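Local coordinates for Ice-binding protein (Flavobacteriaceae bacterium, PDB 5UYT) that binds ice and acts as an antifreeze protein, probably by restraining the growth of ice crystals at its surface, at residues V241-T252 and N259-D269; T225-A236 and V402-G413. One frame throughout, in Å; residues are numbered along the deposited sequence. Where two conformers were deposited one is given.

Contact 1. Residues V241-T252 and N259-D269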
loop_
_atom_site.group_PDB
_atom_site.type_symbol
_atom_site.label_atom_id
_atom_site.label_comp_id
_atom_site.label_asym_id
_atom_site.label_seq_id
_atom_site.Cartn_x
_atom_site.Cartn_y
_atom_site.Cartn_z
ATOM N N VAL A 241 30.294 -2.284 2.504
ATOM C CA VAL A 241 29.452 -1.133 2.826
ATOM C C VAL A 241 29.815 0.017 1.891
ATOM O O VAL A 241 31.015 0.243 1.629
ATOM C CB VAL A 241 29.688 -0.662 4.302
ATOM C CG1 VAL A 241 28.859 0.605 4.591
ATOM C CG2 VAL A 241 29.281 -1.771 5.280
ATOM N N THR A 242 28.800 0.743 1.386
ATOM C CA THR A 242 29.060 2.047 0.786
ATOM C C THR A 242 28.460 3.065 1.759
ATOM O O THR A 242 27.261 3.003 2.083
ATOM C CB THR A 242 28.413 2.176 -0.598
ATOM O OG1 THR A 242 28.962 1.147 -1.437
ATOM C CG2 THR A 242 28.715 3.569 -1.201
ATOM N N GLY A 243 29.322 3.938 2.247
ATOM C CA GLY A 243 28.992 4.965 3.252
ATOM C C GLY A 243 29.782 4.700 4.519
ATOM O O GLY A 243 30.631 3.796 4.549
ATOM N N ASP A 244 29.539 5.513 5.553
ATOM C CA ASP A 244 30.369 5.426 6.778
ATOM C C ASP A 244 29.755 4.478 7.790
ATOM O O ASP A 244 28.543 4.226 7.749
ATOM C CB ASP A 244 30.520 6.808 7.444
ATOM C CG ASP A 244 31.562 7.714 6.762
ATOM O OD1 ASP A 244 31.911 7.513 5.578
ATOM O OD2 ASP A 244 32.002 8.705 7.395
ATOM N N VAL A 245 30.579 3.967 8.707
ATOM C CA VAL A 245 30.060 3.116 9.776
ATOM C C VAL A 245 30.675 3.607 11.075
ATOM O O VAL A 245 31.803 4.113 11.074
ATOM C CB VAL A 245 30.348 1.601 9.556
ATOM C CG1 VAL A 245 29.689 1.100 8.263
ATOM C CG2 VAL A 245 31.856 1.289 9.554
ATOM N N GLY A 246 29.949 3.496 12.190
ATOM C CA GLY A 246 30.595 3.808 13.470
ATOM C C GLY A 246 29.613 3.849 14.626
ATOM O O GLY A 246 28.396 3.712 14.417
ATOM N N THR A 247 30.159 3.959 15.836
ATOM C CA THR A 247 29.339 4.243 17.009
ATOM C C THR A 247 29.836 5.490 17.743
ATOM O O THR A 247 31.046 5.785 17.763
ATOM C CB THR A 247 29.245 3.045 17.973
ATOM O OG1 THR A 247 28.424 3.432 19.066
ATOM C CG2 THR A 247 30.631 2.615 18.502
ATOM N N ASN A 248 28.900 6.238 18.333
ATOM C CA ASN A 248 29.285 7.354 19.204
ATOM C C ASN A 248 29.625 6.971 20.649
ATOM O O ASN A 248 30.133 7.807 21.410
ATOM C CB ASN A 248 28.259 8.486 19.205
ATOM C CG ASN A 248 28.892 9.819 19.614
ATOM O OD1 ASN A 248 29.995 10.150 19.164
ATOM N ND2 ASN A 248 28.239 10.551 20.523
ATOM N N VAL A 249 29.339 5.740 21.060
ATOM C CA VAL A 249 29.771 5.268 22.391
ATOM C C VAL A 249 30.172 3.804 22.276
ATOM O O VAL A 249 29.329 2.955 21.983
ATOM C CB VAL A 249 28.688 5.395 23.496
ATOM C CG1 VAL A 249 29.304 5.077 24.873
ATOM C CG2 VAL A 249 28.050 6.784 23.511
ATOM N N GLY A 250 31.455 3.512 22.540
ATOM C CA GLY A 250 31.966 2.153 22.410
ATOM C C GLY A 250 32.945 2.057 21.237
ATOM O O GLY A 250 33.575 3.051 20.868
ATOM N N LEU A 251 33.122 0.855 20.712
ATOM C CA LEU A 251 34.082 0.594 19.637
ATOM C C LEU A 251 33.414 0.012 18.409
ATOM O O LEU A 251 32.438 -0.729 18.518
ATOM C CB LEU A 251 35.140 -0.397 20.120
ATOM C CG LEU A 251 35.948 0.138 21.309
ATOM C CD1 LEU A 251 36.848 -0.949 21.887
ATOM C CD2 LEU A 251 36.762 1.354 20.882
ATOM N N THR A 252 33.950 0.337 17.232
ATOM C CA THR A 252 33.527 -0.313 15.996
ATOM C C THR A 252 34.615 -1.297 15.587
ATOM O O THR A 252 35.778 -0.909 15.467
ATOM C CB THR A 252 33.296 0.750 14.891
ATOM O OG1 THR A 252 32.213 1.608 15.301
ATOM C CG2 THR A 252 32.947 0.065 13.573
ATOM N N ASN A 259 36.801 -2.985 2.222
ATOM C CA ASN A 259 35.471 -3.389 1.829
ATOM C C ASN A 259 34.467 -2.280 2.095
ATOM O O ASN A 259 33.268 -2.506 1.921
ATOM C CB ASN A 259 35.007 -4.610 2.642
ATOM C CG ASN A 259 35.738 -5.884 2.261
ATOM O OD1 ASN A 259 36.697 -5.853 1.478
ATOM N ND2 ASN A 259 35.242 -7.046 2.783
ATOM N N VAL A 260 34.942 -1.108 2.532
ATOM C CA VAL A 260 34.020 -0.014 2.891
ATOM C C VAL A 260 34.366 1.174 2.006
ATOM O O VAL A 260 35.475 1.723 2.085
ATOM C CB VAL A 260 34.105 0.359 4.399
ATOM C CG1 VAL A 260 33.294 1.643 4.688
ATOM C CG2 VAL A 260 33.654 -0.813 5.282
ATOM N N ASN A 261 33.441 1.521 1.110
ATOM C CA ASN A 261 33.572 2.702 0.261
ATOM C C ASN A 261 33.040 3.856 1.109
ATOM O O ASN A 261 31.869 4.257 0.989
ATOM C CB ASN A 261 32.748 2.563 -1.028
ATOM C CG ASN A 261 32.856 3.799 -1.917
ATOM O OD1 ASN A 261 33.767 4.658 -1.738
ATOM N ND2 ASN A 261 31.907 3.944 -2.850
ATOM N N GLY A 262 33.916 4.374 1.961
ATOM C CA GLY A 262 33.474 5.240 3.067
ATOM C C GLY A 262 34.480 5.134 4.199
ATOM O O GLY A 262 35.545 4.527 4.031
ATOM N N THR A 263 34.171 5.756 5.332
ATOM C CA THR A 263 35.106 5.763 6.465
ATOM C C THR A 263 34.587 4.934 7.605
ATOM O O THR A 263 33.432 5.121 8.022
ATOM C CB THR A 263 35.330 7.207 6.955
ATOM O OG1 THR A 263 35.929 7.949 5.884
ATOM C CG2 THR A 263 36.291 7.245 8.181
ATOM N N ILE A 264 35.452 4.057 8.133
ATOM C CA ILE A 264 35.111 3.347 9.391
ATOM C C ILE A 264 35.595 4.223 10.534
ATOM O O ILE A 264 36.802 4.568 10.583
ATOM C CB ILE A 264 35.837 1.988 9.490
ATOM C CG1 ILE A 264 35.397 1.041 8.359
ATOM C CG2 ILE A 264 35.662 1.345 10.878
ATOM C CD1 ILE A 264 36.418 -0.092 8.117
ATOM N N HIS A 265 34.688 4.603 11.436
ATOM C CA HIS A 265 35.061 5.365 12.612
ATOM C C HIS A 265 35.263 4.338 13.711
ATOM O O HIS A 265 34.273 3.875 14.315
ATOM C CB HIS A 265 33.972 6.391 12.942
ATOM C CG HIS A 265 33.693 7.329 11.804
ATOM N ND1 HIS A 265 34.178 8.623 11.771
ATOM C CD2 HIS A 265 33.023 7.142 10.638
ATOM C CE1 HIS A 265 33.792 9.206 10.644
ATOM N NE2 HIS A 265 33.097 8.325 9.935
ATOM N N SER A 266 36.522 3.946 13.948
ATOM C CA SER A 266 36.808 2.815 14.888
ATOM C C SER A 266 36.430 3.146 16.331
ATOM O O SER A 266 36.167 2.263 17.144
ATOM C CB SER A 266 38.299 2.444 14.868
ATOM O OG SER A 266 38.587 1.897 13.592
ATOM N N ASN A 267 36.466 4.431 16.659
ATOM C CA ASN A 267 35.917 4.862 17.932
ATOM C C ASN A 267 35.237 6.205 17.743
ATOM O O ASN A 267 35.289 6.776 16.654
ATOM C CB ASN A 267 37.007 4.960 18.963
ATOM C CG ASN A 267 38.292 5.314 18.344
ATOM O OD1 ASN A 267 38.483 6.467 17.944
ATOM N ND2 ASN A 267 39.158 4.316 18.159
ATOM N N PRO A 268 34.583 6.701 18.791
ATOM C CA PRO A 268 33.785 7.918 18.626
ATOM C C PRO A 268 34.688 9.109 18.266
ATOM O O PRO A 268 35.856 9.186 18.711
ATOM C CB PRO A 268 33.141 8.114 20.008
ATOM C CG PRO A 268 33.134 6.723 20.618
ATOM C CD PRO A 268 34.365 6.038 20.090
ATOM N N ASP A 269 34.168 10.022 17.459
ATOM C CA ASP A 269 34.954 11.180 17.048
ATOM C C ASP A 269 33.994 12.335 16.787
ATOM O O ASP A 269 32.782 12.229 17.090
ATOM C CB ASP A 269 35.840 10.828 15.834
ATOM C CG ASP A 269 35.036 10.316 14.631
ATOM O OD1 ASP A 269 33.829 10.600 14.514
ATOM O OD2 ASP A 269 35.619 9.581 13.817
HETATM O O HOH W 1 33.767 9.014 4.437
HETATM O O HOH W 2 33.002 3.996 16.679
HETATM O O HOH W 3 32.187 11.724 20.288
#
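Val241 and Val260 begin a parallel pairing between two successive coils: Val241 N donates to Asn259 O at 3.0 Å, and Val241 O and Gly243 N then bond to the N and O of Asn261. The pairing goes on beyond the Gly243-Gly262 step, where His265 N reaches Val245 O at 2.9 Å. Asp244 fastens the stretch between. Its CG stands beside the backbone N (chi1 -79°), which lays the carboxylate along Thr263; OD1 takes the Thr263 N-H at 2.9 Å from above the carboxylate plane and also receives a water shared with Thr263 OG1. OD2 accepts from His265 NE2 at 2.8 Å in a nearly straight bond (177°), in the plane of the imidazole although carboxylate and ring are turned 49° apart. On the far side of the ring, ND1 donates to the syn lone pair of Asp269 OD2 at 2.7 Å. Two carboxylates thus fix the ring's rotation and would probably favour its protonated form, while Thr263 CG2 lies over one face. With an alanine at Asp244, the Thr263 amide and His265 NE2 would probably lose their acceptor, leaving the Asp269 bond at ND1 to hold the ring with less restraint on its rotation. Val245 CG2 lies alongside Ile264 CG1 at 3.7 Å, and Ile264 CG2 touches Thr252 CG2. Phe255, in the loop between the segments, packs on Val241, Val245 and Ile264. His265 meets the Tyr224 ring and touches Ser271 and Thr272 of helix 270-288, whose N-cap is Asp269, and strand 224-228 pairs with the other edge of 244-247.

Contact 2. Residues T225-A236 and V402-G413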
loop_
_atom_site.group_PDB
_atom_site.type_symbol
_atom_site.label_atom_id
_atom_site.label_comp_id
_atom_site.label_asym_id
_atom_site.label_seq_id
_atom_site.Cartn_x
_atom_site.Cartn_y
_atom_site.Cartn_z
ATOM N N THR A 225 25.858 4.559 6.883
ATOM C CA THR A 225 25.051 3.458 6.472
ATOM C C THR A 225 24.712 2.558 7.656
ATOM O O THR A 225 23.631 1.966 7.677
ATOM C CB THR A 225 25.776 2.693 5.355
ATOM O OG1 THR A 225 26.043 3.619 4.292
ATOM C CG2 THR A 225 24.933 1.523 4.821
ATOM N N ILE A 226 25.654 2.373 8.589
ATOM C CA ILE A 226 25.415 1.576 9.800
ATOM C C ILE A 226 25.942 2.432 10.948
ATOM O O ILE A 226 27.148 2.773 10.965
ATOM C CB ILE A 226 26.195 0.239 9.783
ATOM C CG1 ILE A 226 25.894 -0.552 8.504
ATOM C CG2 ILE A 226 25.896 -0.587 11.035
ATOM C CD1 ILE A 226 24.508 -1.156 8.428
ATOM N N PHE A 227 25.068 2.800 11.869
ATOM C CA PHE A 227 25.465 3.746 12.915
ATOM C C PHE A 227 24.686 3.540 14.197
ATOM O O PHE A 227 23.455 3.397 14.158
ATOM C CB PHE A 227 25.304 5.199 12.422
ATOM C CG PHE A 227 25.599 6.227 13.487
ATOM C CD1 PHE A 227 26.912 6.554 13.803
ATOM C CD2 PHE A 227 24.570 6.855 14.200
ATOM C CE1 PHE A 227 27.198 7.507 14.801
ATOM C CE2 PHE A 227 24.857 7.798 15.204
ATOM C CZ PHE A 227 26.177 8.122 15.498
ATOM N N SER A 228 25.400 3.541 15.330
ATOM C CA SER A 228 24.745 3.604 16.652
ATOM C C SER A 228 25.116 4.887 17.382
ATOM O O SER A 228 26.299 5.259 17.442
ATOM C CB SER A 228 25.119 2.416 17.565
ATOM O OG SER A 228 24.407 2.571 18.816
ATOM N N GLY A 229 24.119 5.555 17.948
ATOM C CA GLY A 229 24.413 6.637 18.905
ATOM C C GLY A 229 25.058 6.151 20.193
ATOM O O GLY A 229 25.701 6.947 20.923
ATOM N N ASN A 230 24.871 4.871 20.533
ATOM C CA ASN A 230 25.375 4.355 21.827
ATOM C C ASN A 230 25.371 2.827 21.827
ATOM O O ASN A 230 24.292 2.218 21.878
ATOM C CB ASN A 230 24.510 4.887 22.995
ATOM C CG ASN A 230 25.081 4.562 24.361
ATOM O OD1 ASN A 230 25.804 3.594 24.548
ATOM N ND2 ASN A 230 24.769 5.396 25.325
ATOM N N GLY A 231 26.557 2.223 21.806
ATOM C CA GLY A 231 26.683 0.766 21.884
ATOM C C GLY A 231 27.688 0.259 20.863
ATOM O O GLY A 231 27.874 0.879 19.811
ATOM N N ALA A 232 28.285 -0.897 21.157
ATOM C CA ALA A 232 29.325 -1.452 20.289
ATOM C C ALA A 232 28.770 -1.726 18.897
ATOM O O ALA A 232 27.639 -2.163 18.768
ATOM C CB ALA A 232 29.865 -2.738 20.882
ATOM N N LEU A 233 29.588 -1.498 17.866
ATOM C CA LEU A 233 29.187 -1.891 16.508
ATOM C C LEU A 233 30.171 -2.967 16.080
ATOM O O LEU A 233 31.373 -2.699 16.036
ATOM C CB LEU A 233 29.202 -0.666 15.571
ATOM C CG LEU A 233 29.132 -0.896 14.068
ATOM C CD1 LEU A 233 27.899 -1.712 13.665
ATOM C CD2 LEU A 233 29.203 0.440 13.328
ATOM N N THR A 234 29.681 -4.184 15.805
ATOM C CA THR A 234 30.593 -5.308 15.535
ATOM C C THR A 234 30.155 -5.999 14.267
ATOM O O THR A 234 29.012 -6.451 14.177
ATOM C CB THR A 234 30.550 -6.343 16.656
ATOM O OG1 THR A 234 30.902 -5.689 17.881
ATOM C CG2 THR A 234 31.648 -7.414 16.399
ATOM N N ASN A 235 31.054 -6.083 13.297
ATOM C CA ASN A 235 30.802 -6.915 12.127
ATOM C C ASN A 235 31.570 -8.228 12.204
ATOM O O ASN A 235 32.686 -8.267 12.743
ATOM C CB ASN A 235 31.230 -6.205 10.828
ATOM C CG ASN A 235 30.998 -7.073 9.584
ATOM O OD1 ASN A 235 29.835 -7.334 9.164
ATOM N ND2 ASN A 235 32.101 -7.595 9.007
ATOM N N ALA A 236 30.968 -9.285 11.688
ATOM C CA ALA A 236 31.673 -10.568 11.452
ATOM C C ALA A 236 31.436 -11.009 10.030
ATOM O O ALA A 236 30.446 -10.590 9.400
ATOM C CB ALA A 236 31.167 -11.646 12.393
ATOM N N VAL A 402 20.914 1.530 8.349
ATOM C CA VAL A 402 20.334 1.031 9.594
ATOM C C VAL A 402 21.018 1.759 10.753
ATOM O O VAL A 402 22.245 1.711 10.881
ATOM C CB VAL A 402 20.586 -0.469 9.719
ATOM C CG1 VAL A 402 20.073 -0.929 11.072
ATOM C CG2 VAL A 402 19.863 -1.227 8.582
ATOM N N LEU A 403 20.217 2.468 11.548
ATOM C CA LEU A 403 20.699 3.406 12.537
ATOM C C LEU A 403 19.979 3.062 13.841
ATOM O O LEU A 403 18.855 2.596 13.791
ATOM C CB LEU A 403 20.343 4.864 12.141
ATOM C CG LEU A 403 20.585 5.184 10.645
ATOM C CD1 LEU A 403 20.021 6.548 10.344
ATOM C CD2 LEU A 403 22.084 5.237 10.389
ATOM N N SER A 404 20.628 3.257 14.982
ATOM C CA SER A 404 19.914 3.165 16.255
ATOM C C SER A 404 20.387 4.280 17.134
ATOM O O SER A 404 21.603 4.537 17.234
ATOM C CB SER A 404 20.143 1.843 17.015
ATOM O OG SER A 404 19.389 1.902 18.246
ATOM N N THR A 405 19.436 4.914 17.802
ATOM C CA THR A 405 19.766 5.978 18.740
ATOM C C THR A 405 20.535 5.428 19.918
ATOM O O THR A 405 21.347 6.141 20.559
ATOM C CB THR A 405 18.503 6.646 19.282
ATOM O OG1 THR A 405 17.741 5.672 20.007
ATOM C CG2 THR A 405 17.701 7.248 18.167
ATOM N N SER A 406 20.231 4.189 20.267
ATOM C CA SER A 406 20.811 3.569 21.434
ATOM C C SER A 406 20.687 2.061 21.335
ATOM O O SER A 406 19.608 1.511 21.165
ATOM C CB SER A 406 20.157 4.067 22.716
ATOM O OG SER A 406 20.878 3.527 23.784
ATOM N N GLY A 407 21.809 1.378 21.442
ATOM C CA GLY A 407 21.764 -0.043 21.272
ATOM C C GLY A 407 22.936 -0.479 20.450
ATOM O O GLY A 407 23.319 0.173 19.466
ATOM N N GLY A 408 23.494 -1.605 20.845
ATOM C CA GLY A 408 24.569 -2.205 20.068
ATOM C C GLY A 408 24.073 -2.734 18.741
ATOM O O GLY A 408 22.863 -2.965 18.551
ATOM N N ILE A 409 24.997 -2.904 17.804
ATOM C CA ILE A 409 24.637 -3.373 16.459
ATOM C C ILE A 409 25.628 -4.468 16.073
ATOM O O ILE A 409 26.854 -4.266 16.182
ATOM C CB ILE A 409 24.709 -2.244 15.384
ATOM C CG1 ILE A 409 23.751 -1.074 15.704
ATOM C CG2 ILE A 409 24.426 -2.796 13.978
ATOM C CD1 ILE A 409 23.901 0.073 14.690
ATOM N N SER A 410 25.098 -5.608 15.620
ATOM C CA SER A 410 25.931 -6.725 15.210
ATOM C C SER A 410 25.532 -7.084 13.803
ATOM O O SER A 410 24.335 -7.292 13.547
ATOM C CB SER A 410 25.737 -7.932 16.129
ATOM O OG SER A 410 25.965 -7.567 17.484
ATOM N N THR A 411 26.511 -7.137 12.900
ATOM C CA THR A 411 26.228 -7.451 11.508
ATOM C C THR A 411 27.024 -8.698 11.118
ATOM O O THR A 411 28.135 -8.943 11.664
ATOM C CB THR A 411 26.594 -6.279 10.548
ATOM O OG1 THR A 411 28.000 -5.977 10.650
ATOM C CG2 THR A 411 25.806 -4.998 10.991
ATOM N N PHE A 412 26.482 -9.453 10.155
ATOM C CA PHE A 412 27.074 -10.719 9.752
ATOM C C PHE A 412 27.031 -10.830 8.217
ATOM O O PHE A 412 25.957 -11.075 7.651
ATOM C CB PHE A 412 26.286 -11.891 10.398
ATOM C CG PHE A 412 26.360 -11.909 11.896
ATOM C CD1 PHE A 412 27.376 -12.602 12.556
ATOM C CD2 PHE A 412 25.416 -11.245 12.665
ATOM C CE1 PHE A 412 27.465 -12.622 13.956
ATOM C CE2 PHE A 412 25.510 -11.245 14.057
ATOM C CZ PHE A 412 26.531 -11.940 14.717
ATOM N N GLY A 413 28.166 -10.620 7.535
ATOM C CA GLY A 413 28.219 -10.949 6.113
ATOM C C GLY A 413 27.138 -10.243 5.303
ATOM O O GLY A 413 26.440 -10.890 4.495
HETATM O O HOH W 4 27.878 -5.140 18.867
HETATM O O HOH W 5 28.774 -9.343 14.505
#
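Ile409 holds CG1 anti to its carbonyl carbon (chi1 -60°) and runs on extended, which carries CD1 over to Ser228 CB at 3.9 Å and leaves CG2 beside Leu233 CD1 at 3.7 Å. Thr411 turns its OG1 between the backbone N and carbonyl carbon (chi1 60°), and from there the hydroxyl donates to Asn235 OD1 at 2.7 Å, in the amide plane and on a lone pair. These are neighbouring coils of a right-handed beta-helix, stacked in parallel although far apart in sequence; strands 233-236 and 409-412 run 4.7 Å apart, only 12° from parallel. Backbone bonds continue through both faces and the turn between them, among them Gly407 N to Asn230 O. In that turn Ser228 OG donates to Gly407 O at 2.7 Å and accepts from Asn230 N, an ST turn that Ser404 repeats with Ser406 N in the next coil, so the two bends are built alike. Inside, Asn235 is held further by Thr239 OG1 on OD1 and by Gly254 O on ND2, which satisfies a buried amide. On the opposite face of the sheet from Ser228, Phe227 CB packs against Leu403 CD2, and both residues lean on Leu279 of helix 270-288. Beside strands 233-236 and 409-412, one water donates to Thr234 O and Thr411 O and sits 3.4 Å above the plane of the Phe412 ring, offset toward its rim.

In the fold
Along the chain the order is 225-236, 241-252, 259-269, 402-413, but in space 402-413 comes first, followed by the other three as successive coils. Contact 2 therefore docks a late coil of this ice-binding-like domain on an early one, and contact 1 carries the stack outward. Their centres lie 9 Å apart, and strands 224-228 and 244-247 pair directly between them. Thr225 OG1 probably bonds to Thr242 O, and Thr247 OG1 to Gly231 O, while Leu233 CD2 packs against Gly246. Helix 270-288 follows contact 1 and runs along the solenoid, touching both contacts. The Cys223-Cys422 disulfide further ties the early and late parts of the domain together.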